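Local coordinates for protein probable transcriptional regulator, AsnC family (Thermus thermophilus, PDB 2DJW) that is of uncharacterised function but consists of a stand-alone RAM domain, the ligand-binding module of Lrp/AsnC regulators, and can bind zinc, at residues Glu20-Tyr32 / Ala42-Val55. Numbering follows the deposited sequence.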
loop_
_atom_site.group_PDB
_atom_site.type_symbol
_atom_site.label_atom_id
_atom_site.label_comp_id
_atom_site.label_asym_id
_atom_site.label_seq_id
_atom_site.Cartn_x
_atom_site.Cartn_y
_atom_site.Cartn_z
ATOM N N GLU A 20 25.543 -14.610 1.854
ATOM C CA GLU A 20 26.700 -15.437 1.478
ATOM C C GLU A 20 26.396 -16.548 0.487
ATOM O O GLU A 20 27.193 -16.796 -0.414
ATOM C CB GLU A 20 27.344 -16.029 2.738
ATOM C CG GLU A 20 27.875 -14.958 3.665
ATOM C CD GLU A 20 28.385 -15.517 4.961
ATOM O OE1 GLU A 20 27.911 -16.591 5.390
ATOM O OE2 GLU A 20 29.262 -14.874 5.554
ATOM N N ALA A 21 25.253 -17.208 0.664
ATOM C CA ALA A 21 24.758 -18.202 -0.293
ATOM C C ALA A 21 24.453 -17.639 -1.691
ATOM O O ALA A 21 24.768 -18.289 -2.682
ATOM C CB ALA A 21 23.529 -18.904 0.267
ATOM N N ILE A 22 23.831 -16.448 -1.760
ATOM C CA ILE A 22 23.476 -15.801 -3.046
ATOM C C ILE A 22 24.757 -15.386 -3.765
ATOM O O ILE A 22 24.846 -15.464 -4.981
ATOM C CB ILE A 22 22.551 -14.537 -2.872
ATOM C CG1 ILE A 22 21.303 -14.821 -2.021
ATOM C CG2 ILE A 22 22.146 -13.930 -4.221
ATOM C CD1 ILE A 22 20.539 -16.000 -2.433
ATOM N N ALA A 23 25.751 -14.952 -3.000
ATOM C CA ALA A 23 27.068 -14.659 -3.547
ATOM C C ALA A 23 27.729 -15.864 -4.239
ATOM O O ALA A 23 28.626 -15.678 -5.057
ATOM C CB ALA A 23 27.976 -14.110 -2.454
ATOM N N GLU A 24 27.295 -17.083 -3.912
ATOM C CA GLU A 24 27.885 -18.300 -4.507
ATOM C C GLU A 24 27.388 -18.637 -5.911
ATOM O O GLU A 24 28.154 -19.174 -6.728
ATOM C CB GLU A 24 27.726 -19.524 -3.593
ATOM C CG GLU A 24 28.635 -19.552 -2.335
ATOM C CD GLU A 24 29.830 -18.574 -2.393
ATOM O OE1 GLU A 24 30.561 -18.550 -3.410
ATOM O OE2 GLU A 24 30.033 -17.824 -1.405
ATOM N N LEU A 25 26.119 -18.322 -6.179
ATOM C CA LEU A 25 25.486 -18.528 -7.494
ATOM C C LEU A 25 26.253 -17.840 -8.625
ATOM O O LEU A 25 26.507 -16.634 -8.561
ATOM C CB LEU A 25 24.040 -18.021 -7.502
ATOM C CG LEU A 25 23.114 -18.366 -6.346
ATOM C CD1 LEU A 25 21.773 -17.652 -6.517
ATOM C CD2 LEU A 25 22.961 -19.879 -6.230
ATOM N N PRO A 26 26.583 -18.607 -9.684
ATOM C CA PRO A 26 27.485 -18.151 -10.746
ATOM C C PRO A 26 27.000 -16.900 -11.479
ATOM O O PRO A 26 27.814 -16.182 -12.061
ATOM C CB PRO A 26 27.547 -19.350 -11.709
ATOM C CG PRO A 26 26.329 -20.187 -11.399
ATOM C CD PRO A 26 26.076 -19.981 -9.926
ATOM N N GLN A 27 25.695 -16.634 -11.455
ATOM C CA GLN A 27 25.147 -15.489 -12.197
ATOM C C GLN A 27 25.206 -14.155 -11.416
ATOM O O GLN A 27 24.977 -13.083 -11.981
ATOM C CB GLN A 27 23.731 -15.788 -12.702
ATOM C CG GLN A 27 23.560 -17.159 -13.352
ATOM C CD GLN A 27 23.179 -18.252 -12.366
ATOM O OE1 GLN A 27 23.335 -18.111 -11.147
ATOM N NE2 GLN A 27 22.667 -19.356 -12.892
ATOM N N VAL A 28 25.566 -14.227 -10.135
ATOM C CA VAL A 28 25.575 -13.060 -9.249
ATOM C C VAL A 28 26.931 -12.390 -9.279
ATOM O O VAL A 28 27.928 -12.988 -8.859
ATOM C CB VAL A 28 25.236 -13.476 -7.793
ATOM C CG1 VAL A 28 25.299 -12.284 -6.850
ATOM C CG2 VAL A 28 23.858 -14.173 -7.725
ATOM N N ALA A 29 26.967 -11.148 -9.766
ATOM C CA ALA A 29 28.207 -10.365 -9.845
ATOM C C ALA A 29 28.503 -9.571 -8.573
ATOM O O ALA A 29 29.674 -9.282 -8.258
ATOM C CB ALA A 29 28.174 -9.432 -11.047
ATOM N N GLU A 30 27.444 -9.194 -7.866
ATOM C CA GLU A 30 27.544 -8.373 -6.661
ATOM C C GLU A 30 26.292 -8.661 -5.861
ATOM O O GLU A 30 25.244 -8.828 -6.434
ATOM C CB GLU A 30 27.612 -6.872 -7.002
ATOM C CG GLU A 30 28.888 -6.413 -7.731
ATOM C CD GLU A 30 28.842 -4.964 -8.203
ATOM O OE1 GLU A 30 28.366 -4.088 -7.431
ATOM O OE2 GLU A 30 29.308 -4.703 -9.349
ATOM N N VAL A 31 26.422 -8.792 -4.546
ATOM C CA VAL A 31 25.258 -8.863 -3.670
ATOM C C VAL A 31 25.544 -8.113 -2.378
ATOM O O VAL A 31 26.666 -8.122 -1.877
ATOM C CB VAL A 31 24.741 -10.314 -3.458
ATOM C CG1 VAL A 31 25.846 -11.247 -3.033
ATOM C CG2 VAL A 31 23.515 -10.343 -2.490
ATOM N N TYR A 32 24.538 -7.416 -1.866
ATOM C CA TYR A 32 24.744 -6.497 -0.777
ATOM C C TYR A 32 23.614 -6.545 0.198
ATOM O O TYR A 32 22.476 -6.834 -0.161
ATOM C CB TYR A 32 24.827 -5.048 -1.280
ATOM C CG TYR A 32 25.920 -4.774 -2.260
ATOM C CD1 TYR A 32 27.195 -4.439 -1.831
ATOM C CD2 TYR A 32 25.676 -4.839 -3.625
ATOM C CE1 TYR A 32 28.216 -4.193 -2.745
ATOM C CE2 TYR A 32 26.679 -4.598 -4.548
ATOM C CZ TYR A 32 27.946 -4.271 -4.099
ATOM O OH TYR A 32 28.941 -4.027 -5.015
ATOM N N ALA A 42 20.666 -8.478 -5.143
ATOM C CA ALA A 42 21.651 -9.101 -6.018
ATOM C C ALA A 42 21.713 -8.474 -7.412
ATOM O O ALA A 42 20.718 -8.442 -8.126
ATOM C CB ALA A 42 21.422 -10.632 -6.127
ATOM N N LEU A 43 22.896 -8.007 -7.796
ATOM C CA LEU A 43 23.175 -7.632 -9.173
ATOM C C LEU A 43 23.619 -8.882 -9.946
ATOM O O LEU A 43 24.725 -9.401 -9.731
ATOM C CB LEU A 43 24.252 -6.548 -9.230
ATOM C CG LEU A 43 24.741 -6.096 -10.607
ATOM C CD1 LEU A 43 23.605 -5.439 -11.386
ATOM C CD2 LEU A 43 25.924 -5.130 -10.478
ATOM N N VAL A 44 22.737 -9.336 -10.839
ATOM C CA VAL A 44 22.899 -10.551 -11.612
ATOM C C VAL A 44 23.206 -10.208 -13.094
ATOM O O VAL A 44 22.814 -9.147 -13.593
ATOM C CB VAL A 44 21.623 -11.463 -11.499
ATOM C CG1 VAL A 44 21.855 -12.794 -12.117
ATOM C CG2 VAL A 44 21.230 -11.702 -10.038
ATOM N N ARG A 45 23.929 -11.099 -13.774
ATOM C CA ARG A 45 24.214 -10.962 -15.209
ATOM C C ARG A 45 23.763 -12.228 -15.872
ATOM O O ARG A 45 24.185 -13.312 -15.464
ATOM C CB ARG A 45 25.716 -10.779 -15.464
ATOM C CG ARG A 45 26.384 -9.698 -14.626
ATOM C CD ARG A 45 25.948 -8.309 -15.017
ATOM N NE ARG A 45 26.865 -7.338 -14.436
ATOM C CZ ARG A 45 26.710 -6.025 -14.480
ATOM N NH1 ARG A 45 25.649 -5.502 -15.082
ATOM N NH2 ARG A 45 27.618 -5.236 -13.913
ATOM N N LEU A 46 22.899 -12.111 -16.874
ATOM C CA LEU A 46 22.293 -13.297 -17.488
ATOM C C LEU A 46 22.638 -13.499 -18.961
ATOM O O LEU A 46 22.699 -12.539 -19.729
ATOM C CB LEU A 46 20.770 -13.269 -17.319
ATOM C CG LEU A 46 20.198 -12.962 -15.928
ATOM C CD1 LEU A 46 18.803 -12.371 -16.050
ATOM C CD2 LEU A 46 20.205 -14.230 -15.067
ATOM N N LYS A 47 22.841 -14.760 -19.345
ATOM C CA LYS A 47 22.975 -15.146 -20.757
ATOM C C LYS A 47 21.680 -14.869 -21.528
ATOM O O LYS A 47 21.713 -14.338 -22.631
ATOM C CB LYS A 47 23.385 -16.629 -20.886
ATOM C CG LYS A 47 22.991 -17.306 -22.234
ATOM C CD LYS A 47 23.823 -16.801 -23.448
ATOM C CE LYS A 47 22.961 -16.581 -24.716
ATOM N NZ LYS A 47 22.273 -17.818 -25.238
ATOM N N ASP A 48 20.545 -15.252 -20.954
ATOM C CA ASP A 48 19.250 -14.953 -21.548
ATOM C C ASP A 48 18.266 -14.732 -20.434
ATOM O O ASP A 48 18.633 -14.871 -19.274
ATOM C CB ASP A 48 18.766 -16.058 -22.505
ATOM C CG ASP A 48 19.200 -17.450 -22.087
ATOM O OD1 ASP A 48 19.114 -17.795 -20.893
ATOM O OD2 ASP A 48 19.633 -18.209 -22.979
ATOM N N VAL A 49 17.030 -14.374 -20.776
ATOM C CA VAL A 49 15.995 -14.159 -19.773
ATOM C C VAL A 49 15.781 -15.433 -18.983
ATOM O O VAL A 49 15.690 -15.384 -17.768
ATOM C CB VAL A 49 14.616 -13.766 -20.366
ATOM C CG1 VAL A 49 13.931 -12.769 -19.448
ATOM C CG2 VAL A 49 14.769 -13.179 -21.718
ATOM N N GLU A 50 15.730 -16.563 -19.692
ATOM C CA GLU A 50 15.317 -17.838 -19.125
ATOM C C GLU A 50 16.232 -18.274 -17.994
ATOM O O GLU A 50 15.837 -19.076 -17.146
ATOM C CB GLU A 50 15.257 -18.922 -20.206
ATOM C CG GLU A 50 14.119 -18.769 -21.215
ATOM C CD GLU A 50 14.461 -17.835 -22.359
ATOM O OE1 GLU A 50 15.597 -17.313 -22.406
ATOM O OE2 GLU A 50 13.585 -17.612 -23.222
ATOM N N GLU A 51 17.444 -17.723 -17.978
ATOM C CA GLU A 51 18.418 -18.034 -16.947
ATOM C C GLU A 51 18.021 -17.466 -15.580
ATOM O O GLU A 51 18.594 -17.848 -14.547
ATOM C CB GLU A 51 19.835 -17.586 -17.342
ATOM C CG GLU A 51 20.889 -18.392 -16.588
ATOM C CD GLU A 51 22.301 -17.892 -16.730
ATOM O OE1 GLU A 51 23.215 -18.681 -16.452
ATOM O OE2 GLU A 51 22.513 -16.727 -17.090
ATOM N N LEU A 52 17.036 -16.568 -15.579
ATOM C CA LEU A 52 16.433 -16.080 -14.340
ATOM C C LEU A 52 15.830 -17.207 -13.493
ATOM O O LEU A 52 15.808 -17.114 -12.272
ATOM C CB LEU A 52 15.346 -15.047 -14.646
ATOM C CG LEU A 52 15.548 -13.552 -14.402
ATOM C CD1 LEU A 52 14.242 -12.816 -14.664
ATOM C CD2 LEU A 52 16.066 -13.242 -13.000
ATOM N N ASP A 53 15.307 -18.244 -14.146
ATOM C CA ASP A 53 14.798 -19.416 -13.439
ATOM C C ASP A 53 15.897 -20.072 -12.585
ATOM O O ASP A 53 15.670 -20.414 -11.417
ATOM C CB ASP A 53 14.213 -20.437 -14.418
ATOM C CG ASP A 53 13.284 -21.446 -13.732
ATOM O OD1 ASP A 53 12.298 -21.033 -13.077
ATOM O OD2 ASP A 53 13.533 -22.658 -13.859
ATOM N N ASP A 54 17.089 -20.205 -13.170
ATOM C CA ASP A 54 18.255 -20.731 -12.477
ATOM C C ASP A 54 18.654 -19.933 -11.237
ATOM O O ASP A 54 18.979 -20.526 -10.204
ATOM C CB ASP A 54 19.435 -20.845 -13.444
ATOM C CG ASP A 54 19.074 -21.601 -14.717
ATOM O OD1 ASP A 54 18.147 -22.451 -14.674
ATOM O OD2 ASP A 54 19.704 -21.332 -15.769
ATOM N N VAL A 55 18.628 -18.602 -11.333
ATOM C CA VAL A 55 19.054 -17.746 -10.220
ATOM C C VAL A 55 17.982 -17.505 -9.186
ATOM O O VAL A 55 18.266 -17.558 -7.995
ATOM C CB VAL A 55 19.836 -16.415 -10.654
ATOM C CG1 VAL A 55 19.681 -16.108 -12.102
ATOM C CG2 VAL A 55 19.459 -15.213 -9.793
HETATM O O HOH W 1 21.999 -20.145 -10.230
HETATM O O HOH W 2 29.717 -6.107 -11.836
#
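The Gln27 amide and the Glu51 carboxylate meet with their planes 78° apart. Gln27 CG lies 3.5 Å from Glu51 OE1. The Gln27 chain bends at chi2 (89°), which brings NE2 to 3.6 Å from Asp54 CB and OE1 beside Val55 CB. A water donates to Gln27 OE1 and, weakly, to the Asp54 carbonyl. Glu50 and Asp54 bind zinc in a structure of this protein; this chain carries none. Glu51 OE2 takes the Lys47 backbone N-H from its anti side, 3.0 Å from Lys47 N. With an alanine at Glu51, that N-H is likely to lose this acceptor and a gap to open beside Gln27 CG. Leu43 CD2 sits over one face of the Arg45 guanidinium, near its rim, and touches Glu30 OE2 at 3.6 Å. A water links Glu30 OE2 to Arg45 NH2. Both charged groups form salt bridges with their counterparts, Arg45 and Glu30, of the second subunit. Glu30 OE1 lies at the Tyr32 ring edge, in plane; the Tyr32 OH bond to it is doubtfully short.

Strands 28-34 and 40-46 form an antiparallel hairpin. A classic beta bulge sets Ala29 and Glu30 opposite the single Leu43. Ala29 N bonds to Leu43 O at 2.8 Å; the Glu30 N bond is weak. Arg45 N reaches Gln27 O at 2.9 Å. On the face opposite Glu30 and Leu43, Val28, Val31 and Ala42 pack with Ile22. The chemistry is thus divided: an apolar face toward the helices, and one with Leu43 and the Glu30-Arg45 ion pairs against the second subunit.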